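Local coordinates for latent form of PPO4 Tyrosinase (Agaricus bisporus var. bisporus H97, PDB 4OUA), which catalyses the copper-dependent o-hydroxylation of monophenols and the oxidation of o-diphenols to o-quinones that feed melanin formation, at residues Phe225-Glu230 / Ala294-Val299; Ser82-Pro87 / Ala231-Gly236; Phe410-Gln415 / Asp487-Gln492; Arg522-Pro527 / Ile545-Asp550. One frame throughout, in Å; residues are numbered along the deposited sequence.

In the fold
Contacts 1 and 2 belong to the dicopper domain and share helix 229-233; their centres are about 12 Å apart. They touch where Trp229 NE1 approaches Val84 O at 2.7 Å, a probable hydrogen bond, and one sodium ion takes Glu230 O from contact 1 and Gly236 O from contact 2. Contact 2 is the one beside the active site: the Phe86 side chain comes within about 5 Å of a copper ion. Contacts 3 and 4 lie in the C-terminal part, centres about 8 Å apart, joined through the neighbouring strands 407-419 and 520-530. Their centres are about 24 to 27 Å from those of contacts 1 and 2.

Contact 1: residues Phe225-Glu230 / Ala294-Val299; sequences FNANWE and ALYPGV. With NA (sodium ion), chain K.
Tyr296 and Val299, the ends of a type II beta turn that follows helix 277-295 of the dicopper domain, pack against the loop 225-230 leading into helix 229-233. No hydrogen bond crosses between the two segments, so the contact rests on a ring, a carbonyl and a few methyl groups. The ring contact comes first: Asn226 O sits over one face of the Tyr296 ring, off centre toward the rim, 3.1 Å from Tyr296 CE2. Tyr296 CG lies anti to its carbonyl carbon (chi1 -64°), which lays the ring along Asn226 and Ala227. The same Asn226 O accepts a hydrogen bond from Trp292 NE1, and the Trp292 ring stacks with Tyr296, so the tyrosine joins loop and helix. Apolar packing continues at Ala227, whose CB is 3.7 Å from Tyr296 CE1. Val299 CG1 instead makes van der Waals contact with the backbone, 4.0 Å from Ala227 O and a little farther from Trp229 N. The turn itself is closed by Val299 N bonding to Tyr296 O at 3.2 Å. Polar side chains of segment 225-230 look to other partners: Asn228, at the N-cap of helix 229-233, bonds Ala231 N through OD1, and Asn226 ND2 binds Asn244 O. The segment ends at the metal, where Glu230 O lies 2.4 Å from the sodium ion.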
# COMPACT_ATOMS: atom_id res chain seq x y z
N PHE B 225 -2.49 -9.80 12.30
CA PHE B 225 -3.61 -10.74 12.36
C PHE B 225 -3.98 -11.33 11.00
O PHE B 225 -5.16 -11.51 10.69
CB PHE B 225 -4.81 -10.05 12.99
CG PHE B 225 -4.51 -9.41 14.31
CD1 PHE B 225 -3.63 -10.01 15.20
CD2 PHE B 225 -5.08 -8.19 14.67
CE1 PHE B 225 -3.33 -9.42 16.41
CE2 PHE B 225 -4.79 -7.60 15.88
CZ PHE B 225 -3.92 -8.22 16.76
N ASN B 226 -2.97 -11.64 10.20
CA ASN B 226 -3.16 -12.40 8.96
C ASN B 226 -2.28 -13.64 8.98
O ASN B 226 -1.06 -13.55 8.82
CB ASN B 226 -2.85 -11.53 7.74
CG ASN B 226 -3.89 -10.45 7.51
OD1 ASN B 226 -5.07 -10.63 7.80
ND2 ASN B 226 -3.45 -9.31 6.99
N ALA B 227 -2.89 -14.80 9.19
CA ALA B 227 -2.14 -16.03 9.43
C ALA B 227 -2.00 -16.92 8.20
O ALA B 227 -1.28 -17.92 8.23
CB ALA B 227 -2.78 -16.81 10.57
N ASN B 228 -2.69 -16.56 7.12
CA ASN B 228 -2.57 -17.31 5.87
C ASN B 228 -2.43 -16.37 4.68
O ASN B 228 -2.73 -15.19 4.77
CB ASN B 228 -3.77 -18.24 5.68
CG ASN B 228 -5.07 -17.50 5.51
OD1 ASN B 228 -5.42 -17.09 4.41
ND2 ASN B 228 -5.80 -17.32 6.61
N TRP B 229 -1.97 -16.92 3.55
CA TRP B 229 -1.65 -16.10 2.39
C TRP B 229 -2.87 -15.42 1.77
O TRP B 229 -2.80 -14.26 1.37
CB TRP B 229 -0.95 -16.95 1.32
CG TRP B 229 -0.40 -16.14 0.19
CD1 TRP B 229 -0.95 -15.98 -1.05
CD2 TRP B 229 0.80 -15.37 0.20
NE1 TRP B 229 -0.16 -15.16 -1.81
CE2 TRP B 229 0.92 -14.77 -1.07
CE3 TRP B 229 1.79 -15.12 1.16
CZ2 TRP B 229 1.99 -13.94 -1.41
CZ3 TRP B 229 2.86 -14.30 0.82
CH2 TRP B 229 2.95 -13.72 -0.45
N GLU B 230 -3.99 -16.14 1.71
CA GLU B 230 -5.20 -15.61 1.08
C GLU B 230 -5.74 -14.38 1.80
O GLU B 230 -6.29 -13.47 1.18
CB GLU B 230 -6.28 -16.69 1.01
CG GLU B 230 -6.12 -17.66 -0.16
CD GLU B 230 -6.42 -17.02 -1.50
OE1 GLU B 230 -6.93 -15.88 -1.51
OE2 GLU B 230 -6.14 -17.65 -2.54
N ALA B 294 8.45 -12.11 8.97
CA ALA B 294 9.08 -12.35 10.26
C ALA B 294 8.07 -12.90 11.26
O ALA B 294 8.40 -13.76 12.08
CB ALA B 294 9.72 -11.07 10.80
N LEU B 295 6.84 -12.40 11.18
CA LEU B 295 5.78 -12.85 12.08
C LEU B 295 5.22 -14.20 11.66
O LEU B 295 4.74 -14.97 12.50
CB LEU B 295 4.65 -11.81 12.12
CG LEU B 295 4.99 -10.47 12.76
CD1 LEU B 295 3.77 -9.56 12.79
CD2 LEU B 295 5.55 -10.67 14.15
N TYR B 296 5.29 -14.50 10.37
CA TYR B 296 4.76 -15.75 9.85
C TYR B 296 5.74 -16.44 8.92
O TYR B 296 5.47 -16.62 7.73
CB TYR B 296 3.43 -15.50 9.12
CG TYR B 296 2.34 -14.99 10.02
CD1 TYR B 296 1.49 -15.87 10.68
CD2 TYR B 296 2.14 -13.63 10.21
CE1 TYR B 296 0.49 -15.41 11.51
CE2 TYR B 296 1.14 -13.16 11.04
CZ TYR B 296 0.32 -14.05 11.68
OH TYR B 296 -0.68 -13.59 12.51
N PRO B 297 6.90 -16.84 9.46
CA PRO B 297 7.90 -17.58 8.68
C PRO B 297 7.37 -18.94 8.25
O PRO B 297 6.76 -19.65 9.05
CB PRO B 297 9.07 -17.73 9.66
CG PRO B 297 8.45 -17.61 11.01
CD PRO B 297 7.33 -16.63 10.85
N GLY B 298 7.58 -19.29 6.98
CA GLY B 298 7.09 -20.55 6.46
C GLY B 298 5.81 -20.37 5.66
O GLY B 298 5.51 -21.16 4.77
N VAL B 299 5.06 -19.33 5.99
CA VAL B 299 3.85 -18.99 5.25
C VAL B 299 4.21 -18.20 3.99
O VAL B 299 4.80 -17.12 4.07
CB VAL B 299 2.87 -18.17 6.10
CG1 VAL B 299 1.55 -18.00 5.36
CG2 VAL B 299 2.65 -18.84 7.44
NA NA K . -8.25 -12.23 0.48

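Contact 2: residues Ser82-Pro87 / Ala231-Gly236; sequences SQVLFP and AFSNHG. With NA (sodium ion), chain K.
Ser82 OG, anti to its carbonyl carbon at chi1 -56°, meets the ring of His235, whose CG is likewise anti to the carbonyl carbon (chi1 -75°). The two torsions bring OG to the edge of the imidazole, near its plane, where Ser82 OG and His235 ND1 share a hydrogen bond of 2.9 Å; the serine oxygen also bonds Lys420 NZ. The CB atoms of Ser233 and Asn234 point toward 82-87, and Ser233 OG comes 3.6 Å from Val84 CA. Asn234 CB rests 3.1 Å from Gln83 O, at the start of the type I turn Gln83-Phe86, and its amide runs beside Val84, with Val84 CG1 4.0 Å from Asn234 ND2. That ND2 gives a weak hydrogen bond to Glu230 OE1, and Asn234 OD1 accepts a weak one from Gly236 N. An alanine in place of Asn234 would lose the amide, and Gly236 N would probably be left without this acceptor beside the sodium-binding carbonyl. Farther on, Pro87 CG packs 3.7 Å from Ser233 CB, while Phe86 CD2 approaches Ser233 O at 3.4 Å, obliquely to the ring. Phe86 sits among the copper ligands: its ring meets His250 edge-to-face and touches His90. Gly236 O binds sodium at 2.6 Å. The contact thus joins helix 86-109, which carries copper ligand His90, to the sodium-binding segment 231-236 by packing at Phe86 and Pro87 and, before the helix, by the Ser82-His235 hydrogen bond, consistent with a second-shell role at the copper centre.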
# COMPACT_ATOMS: atom_id res chain seq x y z
N SER B 82 -5.62 -8.27 -6.82
CA SER B 82 -6.73 -9.11 -6.40
C SER B 82 -6.40 -10.60 -6.53
O SER B 82 -7.28 -11.41 -6.83
CB SER B 82 -7.99 -8.78 -7.20
OG SER B 82 -8.32 -7.41 -7.11
N GLN B 83 -5.14 -10.95 -6.31
CA GLN B 83 -4.72 -12.35 -6.40
C GLN B 83 -3.52 -12.63 -5.50
O GLN B 83 -3.02 -11.74 -4.82
CB GLN B 83 -4.39 -12.70 -7.85
CG GLN B 83 -3.25 -11.90 -8.44
CD GLN B 83 -3.25 -11.93 -9.95
OE1 GLN B 83 -4.24 -11.56 -10.59
NE2 GLN B 83 -2.15 -12.37 -10.54
N VAL B 84 -3.06 -13.88 -5.51
CA VAL B 84 -2.01 -14.32 -4.60
C VAL B 84 -0.61 -13.83 -4.98
O VAL B 84 0.29 -13.79 -4.14
CB VAL B 84 -1.96 -15.86 -4.50
CG1 VAL B 84 -3.20 -16.38 -3.79
CG2 VAL B 84 -1.83 -16.48 -5.88
N LEU B 85 -0.43 -13.44 -6.24
CA LEU B 85 0.88 -13.01 -6.71
C LEU B 85 1.13 -11.52 -6.47
O LEU B 85 2.18 -11.00 -6.84
CB LEU B 85 1.04 -13.31 -8.21
CG LEU B 85 1.04 -14.78 -8.63
CD1 LEU B 85 1.33 -14.88 -10.12
CD2 LEU B 85 2.06 -15.58 -7.82
N PHE B 86 0.16 -10.85 -5.86
CA PHE B 86 0.24 -9.41 -5.63
C PHE B 86 1.50 -8.99 -4.87
O PHE B 86 2.26 -8.14 -5.35
CB PHE B 86 -0.99 -8.91 -4.86
CG PHE B 86 -0.88 -7.48 -4.41
CD1 PHE B 86 -1.16 -6.44 -5.28
CD2 PHE B 86 -0.51 -7.18 -3.11
CE1 PHE B 86 -1.06 -5.12 -4.86
CE2 PHE B 86 -0.41 -5.86 -2.69
CZ PHE B 86 -0.68 -4.83 -3.57
N PRO B 87 1.74 -9.59 -3.69
CA PRO B 87 2.89 -9.19 -2.87
C PRO B 87 4.23 -9.44 -3.56
O PRO B 87 5.11 -8.58 -3.51
CB PRO B 87 2.75 -10.08 -1.63
CG PRO B 87 1.33 -10.49 -1.60
CD PRO B 87 0.92 -10.62 -3.03
N ALA B 231 -5.59 -14.36 3.13
CA ALA B 231 -6.12 -13.27 3.94
C ALA B 231 -5.18 -12.07 3.94
O ALA B 231 -5.59 -10.95 4.25
CB ALA B 231 -6.37 -13.75 5.36
N PHE B 232 -3.92 -12.31 3.59
CA PHE B 232 -2.89 -11.28 3.66
C PHE B 232 -2.52 -10.71 2.29
O PHE B 232 -2.13 -9.55 2.18
CB PHE B 232 -1.64 -11.84 4.34
CG PHE B 232 -0.43 -10.94 4.23
CD1 PHE B 232 -0.23 -9.92 5.13
CD2 PHE B 232 0.50 -11.13 3.22
CE1 PHE B 232 0.88 -9.09 5.03
CE2 PHE B 232 1.60 -10.32 3.11
CZ PHE B 232 1.80 -9.30 4.02
N SER B 233 -2.64 -11.53 1.25
CA SER B 233 -2.11 -11.17 -0.05
C SER B 233 -3.02 -10.28 -0.90
O SER B 233 -2.54 -9.33 -1.52
CB SER B 233 -1.77 -12.44 -0.85
OG SER B 233 -2.95 -13.08 -1.30
N ASN B 234 -4.32 -10.56 -0.92
CA ASN B 234 -5.19 -9.89 -1.89
C ASN B 234 -6.56 -9.41 -1.39
O ASN B 234 -6.88 -9.52 -0.20
CB ASN B 234 -5.40 -10.81 -3.09
CG ASN B 234 -5.94 -12.17 -2.70
OD1 ASN B 234 -7.16 -12.38 -2.66
ND2 ASN B 234 -5.05 -13.11 -2.41
N HIS B 235 -7.36 -8.90 -2.32
CA HIS B 235 -8.67 -8.32 -2.04
C HIS B 235 -9.72 -9.36 -1.62
O HIS B 235 -10.60 -9.05 -0.82
CB HIS B 235 -9.20 -7.57 -3.26
CG HIS B 235 -8.55 -6.25 -3.51
ND1 HIS B 235 -8.47 -5.68 -4.76
CD2 HIS B 235 -7.95 -5.38 -2.66
CE1 HIS B 235 -7.85 -4.52 -4.68
NE2 HIS B 235 -7.52 -4.31 -3.41
N GLY B 236 -9.61 -10.56 -2.19
CA GLY B 236 -10.61 -11.61 -2.04
C GLY B 236 -11.36 -11.67 -0.72
O GLY B 236 -10.76 -11.61 0.35
NA NA K . -8.25 -12.23 0.48

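Contact 3: residues Phe410-Gln415 / Asp487-Gln492; sequences FDWTIQ and DTFDPQ
Trp412 on strand 407-419 reaches from the sheet to the loop that leads into helix 491-500. Its CB points toward 487-492, and with CG anti to the carbonyl carbon (chi1 -58°) the indole turns its edge to the Phe489-Pro491 backbone. CD1 comes first, 4.4 Å from Phe489 CD2 and near the plane of that phenyl ring, at its edge. Next, NE1 donates to Phe489 O at 2.9 Å, with an N-H...O angle of 144°; the oxygen lies almost in the indole plane, but the donor stands well above the plane of the carbonyl. The same N-H side also faces Phe489 CB. Trp412 belongs to the antiparallel sheet of the C-terminal domain, in which strands 471-477 and 520-530 flank 407-419. Farther out, Trp412 CZ2 passes Asp490 C, and the far corner, CH2, is 3.4 Å from Pro491 CA and 3.8 Å from Pro491 CB, the side chains crossing at about a right angle. Phe410, two residues earlier, lays its CB over one face of the indole and places that CB 3.4 Å from Phe489 O. Over one face of the Phe410 ring lies Pro491 CD, off toward the rim. A leucine replacing Trp412 would probably leave Phe489 O without its indole donor and open a gap against Pro491. Ile482 of helix 479-485 also packs against both Trp412 and Phe489.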
# COMPACT_ATOMS: atom_id res chain seq x y z
N PHE B 410 -13.99 -7.73 23.19
CA PHE B 410 -14.45 -7.89 21.82
C PHE B 410 -13.75 -6.90 20.90
O PHE B 410 -13.72 -5.70 21.18
CB PHE B 410 -15.97 -7.72 21.73
CG PHE B 410 -16.75 -8.96 22.06
CD1 PHE B 410 -17.26 -9.75 21.05
CD2 PHE B 410 -16.97 -9.33 23.37
CE1 PHE B 410 -17.98 -10.90 21.34
CE2 PHE B 410 -17.69 -10.47 23.67
CZ PHE B 410 -18.20 -11.26 22.65
N ASP B 411 -13.20 -7.41 19.80
CA ASP B 411 -12.53 -6.56 18.82
C ASP B 411 -13.52 -6.11 17.74
O ASP B 411 -13.94 -6.91 16.91
CB ASP B 411 -11.35 -7.30 18.19
CG ASP B 411 -10.53 -6.42 17.27
OD1 ASP B 411 -10.42 -5.20 17.54
OD2 ASP B 411 -10.00 -6.94 16.27
N TRP B 412 -13.87 -4.83 17.77
CA TRP B 412 -14.89 -4.31 16.87
C TRP B 412 -14.30 -3.70 15.60
O TRP B 412 -13.39 -2.88 15.65
CB TRP B 412 -15.75 -3.26 17.59
CG TRP B 412 -16.41 -3.80 18.82
CD1 TRP B 412 -15.98 -3.66 20.11
CD2 TRP B 412 -17.62 -4.56 18.88
NE1 TRP B 412 -16.84 -4.29 20.97
CE2 TRP B 412 -17.86 -4.85 20.24
CE3 TRP B 412 -18.52 -5.02 17.92
CZ2 TRP B 412 -18.97 -5.58 20.66
CZ3 TRP B 412 -19.62 -5.75 18.34
CH2 TRP B 412 -19.83 -6.02 19.70
N THR B 413 -14.84 -4.11 14.46
CA THR B 413 -14.42 -3.59 13.17
C THR B 413 -15.60 -3.45 12.22
O THR B 413 -16.55 -4.23 12.29
CB THR B 413 -13.36 -4.49 12.51
OG1 THR B 413 -12.79 -3.82 11.38
CG2 THR B 413 -13.98 -5.79 12.06
N ILE B 414 -15.54 -2.45 11.34
CA ILE B 414 -16.58 -2.28 10.33
C ILE B 414 -16.28 -3.16 9.13
O ILE B 414 -15.43 -2.84 8.30
CB ILE B 414 -16.70 -0.81 9.88
CG1 ILE B 414 -17.21 0.05 11.03
CG2 ILE B 414 -17.63 -0.71 8.69
CD1 ILE B 414 -17.45 1.49 10.65
N GLN B 415 -16.98 -4.29 9.04
CA GLN B 415 -16.78 -5.23 7.96
C GLN B 415 -17.59 -4.80 6.74
O GLN B 415 -18.80 -4.58 6.83
CB GLN B 415 -17.18 -6.64 8.40
CG GLN B 415 -16.31 -7.75 7.82
CD GLN B 415 -16.58 -8.01 6.35
OE1 GLN B 415 -17.63 -7.64 5.82
NE2 GLN B 415 -15.63 -8.66 5.68
N ASP B 487 -17.04 2.47 28.24
CA ASP B 487 -16.38 1.99 29.44
C ASP B 487 -16.08 0.50 29.31
O ASP B 487 -15.19 -0.03 29.98
CB ASP B 487 -17.26 2.26 30.67
CG ASP B 487 -16.48 2.21 31.96
OD1 ASP B 487 -15.29 2.59 31.96
OD2 ASP B 487 -17.06 1.80 32.99
N THR B 488 -16.83 -0.16 28.44
CA THR B 488 -16.66 -1.59 28.19
C THR B 488 -16.77 -1.88 26.69
O THR B 488 -17.21 -1.03 25.92
CB THR B 488 -17.71 -2.43 28.94
OG1 THR B 488 -17.48 -3.82 28.69
CG2 THR B 488 -19.11 -2.07 28.47
N PHE B 489 -16.37 -3.08 26.29
CA PHE B 489 -16.41 -3.47 24.89
C PHE B 489 -17.52 -4.49 24.61
O PHE B 489 -17.43 -5.27 23.67
CB PHE B 489 -15.06 -4.04 24.45
CG PHE B 489 -13.92 -3.07 24.56
CD1 PHE B 489 -13.13 -3.03 25.70
CD2 PHE B 489 -13.63 -2.20 23.52
CE1 PHE B 489 -12.08 -2.14 25.80
CE2 PHE B 489 -12.57 -1.31 23.62
CZ PHE B 489 -11.80 -1.28 24.76
N ASP B 490 -18.57 -4.47 25.44
CA ASP B 490 -19.67 -5.42 25.30
C ASP B 490 -20.65 -5.03 24.20
O ASP B 490 -20.95 -3.85 24.01
CB ASP B 490 -20.41 -5.57 26.63
CG ASP B 490 -19.59 -6.29 27.68
OD1 ASP B 490 -19.74 -7.52 27.82
OD2 ASP B 490 -18.77 -5.63 28.36
N PRO B 491 -21.15 -6.04 23.46
CA PRO B 491 -22.02 -5.91 22.29
C PRO B 491 -23.23 -4.99 22.50
O PRO B 491 -23.50 -4.14 21.65
CB PRO B 491 -22.48 -7.35 22.04
CG PRO B 491 -21.35 -8.17 22.54
CD PRO B 491 -20.84 -7.45 23.75
N GLN B 492 -23.96 -5.17 23.60
CA GLN B 492 -25.13 -4.33 23.86
C GLN B 492 -24.73 -2.88 24.06
O GLN B 492 -25.44 -1.97 23.64
CB GLN B 492 -25.91 -4.84 25.08
CG GLN B 492 -27.07 -3.93 25.47
CD GLN B 492 -27.88 -4.47 26.63
OE1 GLN B 492 -28.27 -5.64 26.65
NE2 GLN B 492 -28.14 -3.62 27.62

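Contact 4: residues Arg522-Pro527 / Ile545-Asp550; sequences RVQGRP and IVNFDD
Val523 and Phe548 form a hydrogen-bonded pair of the antiparallel beta hairpin 520-530/538-548, bonded both ways: Val523 N to Phe548 O at 2.7 Å and Phe548 N to Val523 O at 2.8 Å. Gly525 and Val546 repeat the pattern, with Gly525 N to Val546 O at 2.7 Å and Val546 N to Gly525 O at 3.1 Å. Between them, Gln524 and Asn547 make the non-hydrogen-bonded pair, where CA-H...O contacts supplement the ladder, among them Gln524 CA to Val546 O at 3.2 Å. On the face of this middle pair, Arg522, extended from CG to NE, gives a nearly straight NE bond to Asn547 OD1 (2.9 Å, 168°); the oxygen lies at the edge of the guanidinium in its plane, while the donor stands above the amide's carbonyl plane. Arg522 NH2 adds a weak bond to Gln524 OE1 at 2.8 Å, so the guanidinium ties together two amides whose acceptor oxygens lie close to each other; its N-H groups probably offset the repulsion. On the other face Val523 CB and Phe548 CB touch, and Val546 CG1 lies over one face of the Phe548 ring. At the end of the ladder, Ile545 CD1 packs 4.0 Å from Pro527 CD. Strand 407-419 flanks 520-530 on the side away from 538-548, where Gln524 and Arg526 bond through their backbones to Thr413 and Asp411, while Phe548 stacks on His495 of helix 491-500.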
# COMPACT_ATOMS: atom_id res chain seq x y z
N ARG B 522 -21.45 -3.98 7.63
CA ARG B 522 -21.91 -4.44 8.94
C ARG B 522 -20.83 -4.22 9.99
O ARG B 522 -19.65 -4.11 9.67
CB ARG B 522 -22.30 -5.92 8.88
CG ARG B 522 -21.12 -6.87 8.69
CD ARG B 522 -21.59 -8.30 8.53
NE ARG B 522 -20.51 -9.27 8.74
CZ ARG B 522 -19.72 -9.73 7.77
NH1 ARG B 522 -19.89 -9.32 6.52
NH2 ARG B 522 -18.77 -10.61 8.06
N VAL B 523 -21.24 -4.14 11.25
CA VAL B 523 -20.30 -4.03 12.36
C VAL B 523 -20.06 -5.39 12.99
O VAL B 523 -20.94 -5.96 13.63
CB VAL B 523 -20.81 -3.05 13.43
CG1 VAL B 523 -19.94 -3.14 14.68
CG2 VAL B 523 -20.83 -1.63 12.89
N GLN B 524 -18.85 -5.92 12.81
CA GLN B 524 -18.53 -7.26 13.30
C GLN B 524 -17.64 -7.22 14.54
O GLN B 524 -16.54 -6.67 14.51
CB GLN B 524 -17.85 -8.08 12.20
CG GLN B 524 -17.41 -9.46 12.64
CD GLN B 524 -16.84 -10.28 11.50
OE1 GLN B 524 -17.27 -10.15 10.35
NE2 GLN B 524 -15.87 -11.14 11.81
N GLY B 525 -18.13 -7.80 15.63
CA GLY B 525 -17.36 -7.91 16.86
C GLY B 525 -16.76 -9.29 17.02
O GLY B 525 -17.36 -10.29 16.61
N ARG B 526 -15.58 -9.36 17.63
CA ARG B 526 -14.86 -10.62 17.76
C ARG B 526 -14.36 -10.87 19.18
O ARG B 526 -13.68 -10.02 19.76
CB ARG B 526 -13.68 -10.66 16.80
CG ARG B 526 -14.07 -10.88 15.35
CD ARG B 526 -12.85 -10.85 14.45
NE ARG B 526 -11.79 -11.74 14.93
CZ ARG B 526 -11.63 -13.00 14.54
NH1 ARG B 526 -12.46 -13.53 13.65
NH2 ARG B 526 -10.64 -13.73 15.03
N PRO B 527 -14.70 -12.04 19.74
CA PRO B 527 -14.27 -12.45 21.08
C PRO B 527 -12.78 -12.78 21.13
O PRO B 527 -12.37 -13.83 20.63
CB PRO B 527 -15.10 -13.71 21.35
CG PRO B 527 -16.20 -13.70 20.33
CD PRO B 527 -15.61 -13.02 19.14
N ILE B 545 -19.37 -15.26 16.84
CA ILE B 545 -19.06 -13.94 16.30
C ILE B 545 -20.30 -13.05 16.32
O ILE B 545 -21.42 -13.52 16.10
CB ILE B 545 -18.53 -14.03 14.85
CG1 ILE B 545 -17.38 -15.04 14.76
CG2 ILE B 545 -18.08 -12.66 14.36
CD1 ILE B 545 -16.13 -14.63 15.52
N VAL B 546 -20.09 -11.76 16.58
CA VAL B 546 -21.20 -10.81 16.62
C VAL B 546 -21.23 -9.95 15.36
O VAL B 546 -20.20 -9.40 14.94
CB VAL B 546 -21.11 -9.89 17.85
CG1 VAL B 546 -22.24 -8.88 17.84
CG2 VAL B 546 -21.13 -10.72 19.12
N ASN B 547 -22.40 -9.82 14.75
CA ASN B 547 -22.57 -9.01 13.55
C ASN B 547 -23.80 -8.11 13.63
O ASN B 547 -24.91 -8.58 13.83
CB ASN B 547 -22.65 -9.90 12.31
CG ASN B 547 -21.37 -10.67 12.06
OD1 ASN B 547 -20.43 -10.15 11.46
ND2 ASN B 547 -21.33 -11.91 12.51
N PHE B 548 -23.58 -6.81 13.46
CA PHE B 548 -24.67 -5.84 13.46
C PHE B 548 -24.85 -5.22 12.08
O PHE B 548 -23.90 -4.72 11.48
CB PHE B 548 -24.41 -4.74 14.50
CG PHE B 548 -24.44 -5.22 15.92
CD1 PHE B 548 -25.20 -6.32 16.27
CD2 PHE B 548 -23.71 -4.57 16.90
CE1 PHE B 548 -25.23 -6.77 17.58
CE2 PHE B 548 -23.73 -5.02 18.21
CZ PHE B 548 -24.49 -6.11 18.55
N ASP B 549 -26.08 -5.26 11.58
CA ASP B 549 -26.40 -4.65 10.29
C ASP B 549 -27.56 -3.67 10.42
O ASP B 549 -28.28 -3.41 9.46
CB ASP B 549 -26.73 -5.74 9.26
CG ASP B 549 -27.73 -6.75 9.77
OD1 ASP B 549 -27.30 -7.80 10.29
OD2 ASP B 549 -28.95 -6.49 9.66
N ASP B 550 -27.72 -3.14 11.63
CA ASP B 550 -28.81 -2.21 11.92
C ASP B 550 -28.27 -0.92 12.53
O ASP B 550 -29.01 -0.17 13.18
CB ASP B 550 -29.82 -2.86 12.87
CG ASP B 550 -29.22 -3.17 14.23
OD1 ASP B 550 -29.43 -2.38 15.17
OD2 ASP B 550 -28.55 -4.21 14.36